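Local coordinates for protein CT296 (Chlamydia trachomatis, PDB 3QH6) that is of unknown function but structurally resembles Fe(II) 2-oxoglutarate-dependent enzymes, at residues Q34-L39 and D95-K100; P66-I71 and I146-S151. All blocks are in the same frame, centred on the assembly; numbering follows the deposited sequence. Where two conformers were deposited one is given.

Contact 1: residues Q34-L39 and D95-K100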
ATOM      1  N   GLN A  34      -2.199   2.638  14.443  1.00 30.78           N
ATOM      2  CA  GLN A  34      -1.006   2.744  15.271  1.00 37.33           C
ATOM      3  C   GLN A  34       0.121   3.406  14.480  1.00 33.25           C
ATOM      4  O   GLN A  34       0.733   4.351  14.949  1.00 37.62           O
ATOM      5  CB  GLN A  34      -0.573   1.371  15.814  1.00 42.99           C
ATOM      6  N   LEU A  35       0.377   2.923  13.266  1.00 38.76           N
ATOM      7  CA  LEU A  35       1.353   3.554  12.365  1.00 27.98           C
ATOM      8  C   LEU A  35       1.053   5.052  12.151  1.00 30.26           C
ATOM      9  O   LEU A  35       1.928   5.894  12.295  1.00 29.65           O
ATOM     10  CB  LEU A  35       1.353   2.831  11.001  1.00 26.51           C
ATOM     11  CG  LEU A  35       2.392   3.295   9.973  1.00 23.39           C
ATOM     12  CD1 LEU A  35       3.795   3.156  10.541  1.00 32.89           C
ATOM     13  CD2 LEU A  35       2.302   2.541   8.668  1.00 28.02           C
ATOM     14  N   GLU A  36      -0.191   5.383  11.814  1.00 28.09           N
ATOM     15  CA  GLU A  36      -0.559   6.770  11.619  1.00 25.75           C
ATOM     16  C   GLU A  36      -0.283   7.646  12.864  1.00 35.85           C
ATOM     17  O   GLU A  36       0.143   8.806  12.737  1.00 32.41           O
ATOM     18  CB  GLU A  36      -2.025   6.907  11.201  1.00 24.51           C
ATOM     19  CG  GLU A  36      -2.255   8.318  10.629  1.00 27.51           C
ATOM     20  CD  GLU A  36      -3.708   8.720  10.527  1.00 38.61           C
ATOM     21  OE1 GLU A  36      -4.076   9.266   9.453  1.00 31.67           O
ATOM     22  OE2 GLU A  36      -4.464   8.505  11.519  1.00 42.56           O
ATOM     23  N   ALA A  37      -0.535   7.109  14.052  1.00 38.16           N
ATOM     24  CA  ALA A  37      -0.329   7.881  15.279  1.00 38.82           C
ATOM     25  C   ALA A  37       1.161   8.144  15.487  1.00 32.82           C
ATOM     26  O   ALA A  37       1.549   9.239  15.873  1.00 30.34           O
ATOM     27  CB  ALA A  37      -0.954   7.168  16.482  1.00 35.47           C
ATOM     28  N   GLU A  38       2.002   7.156  15.188  1.00 33.85           N
ATOM     29  CA  GLU A  38       3.450   7.336  15.265  1.00 36.00           C
ATOM     30  C   GLU A  38       3.960   8.326  14.228  1.00 39.86           C
ATOM     31  O   GLU A  38       4.883   9.092  14.512  1.00 33.11           O
ATOM     32  CB  GLU A  38       4.188   5.995  15.121  1.00 38.45           C
ATOM     33  CG  GLU A  38       3.761   4.958  16.172  1.00 44.67           C
ATOM     34  CD  GLU A  38       4.864   3.979  16.563  1.00 59.11           C
ATOM     35  OE1 GLU A  38       6.062   4.337  16.507  1.00 55.04           O
ATOM     36  OE2 GLU A  38       4.524   2.836  16.942  1.00 74.85           O
ATOM     37  N   LEU A  39       3.381   8.313  13.024  1.00 31.34           N
ATOM     38  CA  LEU A  39       3.775   9.274  12.000  1.00 31.67           C
ATOM     39  C   LEU A  39       3.394  10.693  12.444  1.00 28.85           C
ATOM     40  O   LEU A  39       4.136  11.638  12.206  1.00 30.12           O
ATOM     41  CB  LEU A  39       3.145   8.950  10.634  1.00 30.34           C
ATOM     42  CG  LEU A  39       3.743   7.754   9.871  1.00 27.77           C
ATOM     43  CD1 LEU A  39       2.785   7.172   8.856  1.00 31.48           C
ATOM     44  CD2 LEU A  39       5.046   8.155   9.199  1.00 31.36           C
ATOM     45  N   ASP A  95       8.936   4.941   0.099  1.00 16.63           N
ATOM     46  CA  ASP A  95       7.554   5.147   0.517  1.00 16.61           C
ATOM     47  C   ASP A  95       7.239   6.642   0.691  1.00 19.33           C
ATOM     48  O   ASP A  95       8.131   7.479   0.658  1.00 19.72           O
ATOM     49  CB  ASP A  95       7.262   4.331   1.776  1.00 20.17           C
ATOM     50  CG  ASP A  95       7.809   4.959   3.012  1.00 31.28           C
ATOM     51  OD1 ASP A  95       7.585   6.174   3.206  1.00 31.33           O
ATOM     52  OD2 ASP A  95       8.462   4.233   3.783  1.00 29.78           O
ATOM     53  N   LEU A  96       5.970   6.988   0.831  1.00 19.00           N
ATOM     54  CA  LEU A  96       5.618   8.389   1.058  1.00 19.50           C
ATOM     55  C   LEU A  96       4.337   8.410   1.855  1.00 19.06           C
ATOM     56  O   LEU A  96       3.358   7.767   1.484  1.00 22.01           O
ATOM     57  CB  LEU A  96       5.408   9.128  -0.278  1.00 28.27           C
ATOM     58  CG  LEU A  96       5.034  10.619  -0.226  1.00 29.44           C
ATOM     59  CD1 LEU A  96       6.169  11.496   0.274  1.00 32.00           C
ATOM     60  CD2 LEU A  96       4.578  11.127  -1.593  1.00 32.52           C
ATOM     61  N   TRP A  97       4.322   9.156   2.943  1.00 19.47           N
ATOM     62  CA  TRP A  97       3.101   9.296   3.722  1.00 19.68           C
ATOM     63  C   TRP A  97       2.349  10.499   3.176  1.00 23.99           C
ATOM     64  O   TRP A  97       2.873  11.598   3.184  1.00 27.38           O
ATOM     65  CB  TRP A  97       3.494   9.535   5.171  1.00 24.68           C
ATOM     66  CG  TRP A  97       2.322   9.735   6.076  1.00 22.74           C
ATOM     67  CD1 TRP A  97       1.135   9.092   6.032  1.00 22.40           C
ATOM     68  CD2 TRP A  97       2.260  10.644   7.182  1.00 25.71           C
ATOM     69  NE1 TRP A  97       0.314   9.547   7.063  1.00 27.32           N
ATOM     70  CE2 TRP A  97       0.991  10.503   7.771  1.00 29.69           C
ATOM     71  CE3 TRP A  97       3.160  11.571   7.723  1.00 34.26           C
ATOM     72  CZ2 TRP A  97       0.595  11.255   8.871  1.00 33.57           C
ATOM     73  CZ3 TRP A  97       2.766  12.317   8.808  1.00 33.62           C
ATOM     74  CH2 TRP A  97       1.488  12.154   9.376  1.00 31.57           C
ATOM     75  N   VAL A  98       1.133  10.305   2.679  1.00 26.40           N
ATOM     76  CA  VAL A  98       0.453  11.388   1.949  1.00 23.54           C
ATOM     77  C   VAL A  98      -0.874  11.753   2.625  1.00 33.53           C
ATOM     78  O   VAL A  98      -1.564  10.887   3.179  1.00 28.34           O
ATOM     79  CB  VAL A  98       0.184  11.021   0.473  1.00 25.46           C
ATOM     80  CG1 VAL A  98       1.499  10.832  -0.300  1.00 23.27           C
ATOM     81  CG2 VAL A  98      -0.660   9.786   0.375  1.00 25.83           C
ATOM     82  N   GLN A  99      -1.204  13.042   2.589  1.00 32.00           N
ATOM     83  CA  GLN A  99      -2.503  13.538   3.042  1.00 25.09           C
ATOM     84  C   GLN A  99      -3.529  13.578   1.875  1.00 35.59           C
ATOM     85  O   GLN A  99      -4.730  13.425   2.085  1.00 42.14           O
ATOM     86  CB  GLN A  99      -2.327  14.938   3.659  1.00 38.71           C
ATOM     87  CG  GLN A  99      -3.565  15.815   3.622  1.00 57.31           C
ATOM     88  CD  GLN A  99      -4.784  15.137   4.216  1.00 72.65           C
ATOM     89  OE1 GLN A  99      -4.716  14.541   5.294  1.00 77.76           O
ATOM     90  NE2 GLN A  99      -5.910  15.213   3.507  1.00 77.10           N
ATOM     91  N   LYS A 100      -3.048  13.772   0.654  1.00 34.02           N
ATOM     92  CA  LYS A 100      -3.916  13.972  -0.524  1.00 33.96           C
ATOM     93  C   LYS A 100      -3.437  13.096  -1.682  1.00 29.72           C
ATOM     94  O   LYS A 100      -2.231  12.872  -1.831  1.00 30.41           O
ATOM     95  CB  LYS A 100      -3.851  15.440  -0.958  1.00 48.16           C
ATOM     96  CG  LYS A 100      -3.816  16.432   0.193  1.00 62.15           C
ATOM     97  CD  LYS A 100      -3.809  17.871  -0.296  1.00 72.03           C
ATOM     98  CE  LYS A 100      -4.313  18.822   0.783  1.00 72.61           C
ATOM     99  NZ  LYS A 100      -5.747  18.575   1.114  1.00 72.41           N
TER

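Contact 2: residues P66-I71 and I146-S151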
ATOM      1  N   PRO A  66       9.480   1.211  12.567  1.00 19.71           N
ATOM      2  CA  PRO A  66       9.499  -0.194  12.175  1.00 25.03           C
ATOM      3  C   PRO A  66       8.127  -0.660  11.684  1.00 24.84           C
ATOM      4  O   PRO A  66       8.045  -1.675  10.987  1.00 22.30           O
ATOM      5  CB  PRO A  66       9.911  -0.905  13.471  1.00 21.00           C
ATOM      6  CG  PRO A  66       9.363  -0.033  14.540  1.00 23.04           C
ATOM      7  CD  PRO A  66       9.593   1.369  14.026  1.00 17.74           C
ATOM      8  N   GLY A  67       7.077   0.095  12.001  1.00 22.16           N
ATOM      9  CA  GLY A  67       5.718  -0.294  11.652  1.00 25.97           C
ATOM     10  C   GLY A  67       5.485  -0.439  10.154  1.00 21.32           C
ATOM     11  O   GLY A  67       4.612  -1.207   9.753  1.00 21.36           O
ATOM     12  N   VAL A  68       6.261   0.261   9.329  1.00 22.40           N
ATOM     13  CA  VAL A  68       6.045   0.165   7.891  1.00 30.80           C
ATOM     14  C   VAL A  68       6.467  -1.195   7.409  1.00 24.70           C
ATOM     15  O   VAL A  68       5.686  -1.892   6.810  1.00 19.96           O
ATOM     16  CB  VAL A  68       6.818   1.222   7.083  1.00 26.50           C
ATOM     17  CG1 VAL A  68       6.492   1.040   5.576  1.00 21.53           C
ATOM     18  CG2 VAL A  68       6.462   2.602   7.579  1.00 24.21           C
ATOM     19  N   GLN A  69       7.706  -1.601   7.675  1.00 20.93           N
ATOM     20  CA  GLN A  69       8.120  -2.893   7.151  1.00 20.09           C
ATOM     21  C   GLN A  69       7.353  -3.976   7.865  1.00 18.44           C
ATOM     22  O   GLN A  69       7.201  -5.041   7.339  1.00 19.53           O
ATOM     23  CB  GLN A  69       9.635  -3.138   7.297  1.00 24.80           C
ATOM     24  CG  GLN A  69      10.510  -2.406   6.252  1.00 28.69           C
ATOM     25  CD  GLN A  69      10.583  -3.121   4.886  1.00 26.57           C
ATOM     26  OE1 GLN A  69       9.641  -3.799   4.448  1.00 31.93           O
ATOM     27  NE2 GLN A  69      11.703  -2.935   4.196  1.00 24.92           N
ATOM     28  N   MET A  70       6.936  -3.738   9.101  1.00 16.61           N
ATOM     29  CA  MET A  70       6.188  -4.783   9.830  1.00 17.02           C
ATOM     30  C   MET A  70       4.861  -5.064   9.142  1.00 22.87           C
ATOM     31  O   MET A  70       4.468  -6.213   8.995  1.00 24.39           O
ATOM     32  CB  MET A  70       5.969  -4.399  11.278  1.00 21.84           C
ATOM     33  CG  MET A  70       7.210  -4.648  12.128  1.00 24.93           C
ATOM     34  SD  MET A  70       6.990  -3.920  13.743  1.00 28.62           S
ATOM     35  CE  MET A  70       5.711  -5.024  14.399  1.00 30.70           C
ATOM     36  N   ILE A  71       4.192  -4.010   8.693  1.00 23.11           N
ATOM     37  CA  ILE A  71       2.952  -4.197   7.933  1.00 15.08           C
ATOM     38  C   ILE A  71       3.252  -4.880   6.603  1.00 16.43           C
ATOM     39  O   ILE A  71       2.547  -5.790   6.191  1.00 18.87           O
ATOM     40  CB  ILE A  71       2.229  -2.876   7.711  1.00 27.59           C
ATOM     41  CG1 ILE A  71       1.593  -2.421   9.029  1.00 27.40           C
ATOM     42  CG2 ILE A  71       1.148  -3.045   6.614  1.00 35.36           C
ATOM     43  CD1 ILE A  71       0.660  -1.238   8.899  1.00 29.15           C
ATOM     44  N   ILE A 146      -0.420   5.757   2.942  1.00 22.41           N
ATOM     45  CA  ILE A 146       1.006   5.615   2.671  1.00 16.31           C
ATOM     46  C   ILE A 146       1.168   4.871   1.351  1.00 18.04           C
ATOM     47  O   ILE A 146       0.481   3.882   1.096  1.00 19.96           O
ATOM     48  CB  ILE A 146       1.773   4.926   3.849  1.00 17.78           C
ATOM     49  CG1 ILE A 146       3.291   4.930   3.594  1.00 15.91           C
ATOM     50  CG2 ILE A 146       1.274   3.473   4.143  1.00 21.19           C
ATOM     51  CD1 ILE A 146       4.062   4.467   4.820  1.00 21.99           C
ATOM     52  N   ILE A 147       1.994   5.420   0.458  1.00 15.76           N
ATOM     53  CA  ILE A 147       2.261   4.755  -0.794  0.50 14.45           C
ATOM     54  C   ILE A 147       3.571   4.009  -0.637  1.00 21.16           C
ATOM     55  O   ILE A 147       4.549   4.550  -0.131  1.00 21.82           O
ATOM     56  CB  ILE A 147       2.315   5.743  -1.998  0.50 22.07           C
ATOM     57  CG1 ILE A 147       2.583   4.962  -3.280  0.50 19.42           C
ATOM     58  CG2 ILE A 147       3.352   6.850  -1.790  0.50 24.11           C
ATOM     59  CD1 ILE A 147       1.298   4.385  -3.898  0.50 14.47           C
ATOM     60  N   LEU A 148       3.559   2.751  -1.047  1.00 18.92           N
ATOM     61  CA  LEU A 148       4.686   1.847  -0.856  1.00 17.64           C
ATOM     62  C   LEU A 148       5.150   1.451  -2.234  1.00 22.12           C
ATOM     63  O   LEU A 148       4.341   1.004  -3.029  1.00 15.35           O
ATOM     64  CB  LEU A 148       4.199   0.586  -0.124  1.00 14.56           C
ATOM     65  CG  LEU A 148       3.592   0.861   1.263  1.00 15.50           C
ATOM     66  CD1 LEU A 148       2.870  -0.385   1.774  1.00 18.97           C
ATOM     67  CD2 LEU A 148       4.683   1.307   2.220  1.00 19.61           C
ATOM     68  N   ARG A 149       6.437   1.606  -2.522  1.00 15.85           N
ATOM     69  CA  ARG A 149       6.948   1.287  -3.833  1.00 15.50           C
ATOM     70  C   ARG A 149       7.739  -0.000  -3.778  1.00 18.54           C
ATOM     71  O   ARG A 149       8.721  -0.085  -3.045  1.00 17.54           O
ATOM     72  CB  ARG A 149       7.865   2.424  -4.335  1.00 15.13           C
ATOM     73  CG  ARG A 149       7.293   3.830  -4.211  1.00 15.00           C
ATOM     74  CD  ARG A 149       6.024   3.998  -5.066  1.00 15.82           C
ATOM     75  NE  ARG A 149       5.673   5.417  -5.142  1.00 15.22           N
ATOM     76  CZ  ARG A 149       4.769   5.929  -5.954  1.00 19.90           C
ATOM     77  NH1 ARG A 149       4.113   5.136  -6.785  1.00 17.91           N
ATOM     78  NH2 ARG A 149       4.542   7.249  -5.953  1.00 18.28           N
ATOM     79  N   PHE A 150       7.420  -0.962  -4.646  1.00 14.74           N
ATOM     80  CA  PHE A 150       8.114  -2.259  -4.579  1.00 16.34           C
ATOM     81  C   PHE A 150       8.901  -2.513  -5.845  1.00 20.51           C
ATOM     82  O   PHE A 150       8.378  -2.322  -6.927  1.00 17.63           O
ATOM     83  CB  PHE A 150       7.115  -3.418  -4.373  1.00 14.58           C
ATOM     84  CG  PHE A 150       6.432  -3.393  -3.041  1.00 16.48           C
ATOM     85  CD1 PHE A 150       6.999  -4.019  -1.937  1.00 18.81           C
ATOM     86  CD2 PHE A 150       5.247  -2.698  -2.865  1.00 19.38           C
ATOM     87  CE1 PHE A 150       6.360  -3.968  -0.666  1.00 18.59           C
ATOM     88  CE2 PHE A 150       4.626  -2.662  -1.614  1.00 22.00           C
ATOM     89  CZ  PHE A 150       5.186  -3.286  -0.530  1.00 19.60           C
ATOM     90  N   SER A 151      10.143  -2.982  -5.713  1.00 16.87           N
ATOM     91  CA  SER A 151      11.001  -3.141  -6.905  1.00 21.44           C
ATOM     92  C   SER A 151      11.652  -4.532  -6.914  1.00 24.83           C
ATOM     93  O   SER A 151      12.022  -5.078  -5.857  1.00 27.61           O
ATOM     94  CB  SER A 151      12.087  -2.044  -6.941  1.00 29.79           C
ATOM     95  OG  SER A 151      12.933  -2.182  -8.082  1.00 26.05           O
TER

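Contact 1: residues Q34-L39 and D95-K100
The indole of W97 lies flat beneath L39, and this pairing makes up most of the contact between the helical turn 34-39 and the end of strand 91-98. It is a CH-pi contact first of all: L39 CB sits 3.6 Å from the centroid of the six-membered ring of W97, only 3° off the ring normal. CG of L39 stands anti to its carbonyl carbon (chi1 -74°), which carries the branch across the same face toward the five-membered ring, where L39 CD1 comes to 3.8 Å from W97 CD1. One leucine thus spans both rings of the indole, a good match between a branched aliphatic chain and a broad flat surface. The main chain also touches, L39 O lying 3.7 Å from W97 CZ3.

A looser, peripheral approach comes from E36, one helical turn earlier. Its methylene CG approaches the indole obliquely, 4.5 Å from W97 CZ2, while its carboxylate leads away from the ring. The polar ends of the two residues meet on T144: both E36 OE1 and W97 NE1 hydrogen-bond to T144 OG1, and E36 OE1 also bonds S118 OG. The W97 bond satisfies the buried indole N-H and limits the ring's rotation, consistent with its face being turned to L39; the others grip E36 OE1. Tryptophan suits the place because it joins a wide apolar face to a single N-H.

Helix 29-42 thus packs on strand 91-98, whose far side from strand 145-151 is bonded by the backbone of N60 and R58: helix-on-sheet packing, consistent with the double-stranded beta-helix (cupin-type) core of Fe(II) 2-oxoglutarate-dependent enzymes.

Contact 2: residues P66-I71 and I146-S151
V68 reaches from helix 66-75 to strand 145-151 with both of its methyl groups, each meeting a different residue of the strand. Its CB, on a bond directed at the strand, holds the fork above the sheet without itself touching the strand segment. From there the methyl CG1, held anti to the backbone N (chi1 -179°), lies 3.8 Å from L148 CD2; the two chains pass alongside, pointing opposite ways. The second branch, CG2, turns the other way to I146 and ends 4.1 Å from I146 CD1, the tip of an extended isoleucine chain. I146 and L148 are two apart in the strand and therefore project from the same face, and a short side chain forked at CB can serve both at once. Beyond the strand, V68 also touches L35 of helix 29-42 and H62, so its surroundings are shared by several elements.

All three residues are buried, and the segments bury just 104 Å² between them. What joins them is methyl-to-methyl dispersion, which has little directionality; the chemistry implies that, between these two segments, shape and the exclusion of water rather than a polar link do the joining.

In the fold
After helix 9-18 and strand 20-23 the chain forms helix 29-42, then helix 66-75, and only later strands 91-98 and 145-151. Contact 1 closes a loop of 55 residues when strand 91-98 returns beneath the first of these two later helices; contact 2 closes one of 74 when strand 145-151 comes under the second. Since the segments alternate along the chain, the two closures cross. They also touch at both levels: the strands are antiparallel neighbours, joined by a probable hydrogen bond from I147 N to L96 O (2.9 Å), while L35 CD1 packs on G67 C (4.0 Å) between the helices. Together they tie two successive helices to two neighbouring strands of one sheet.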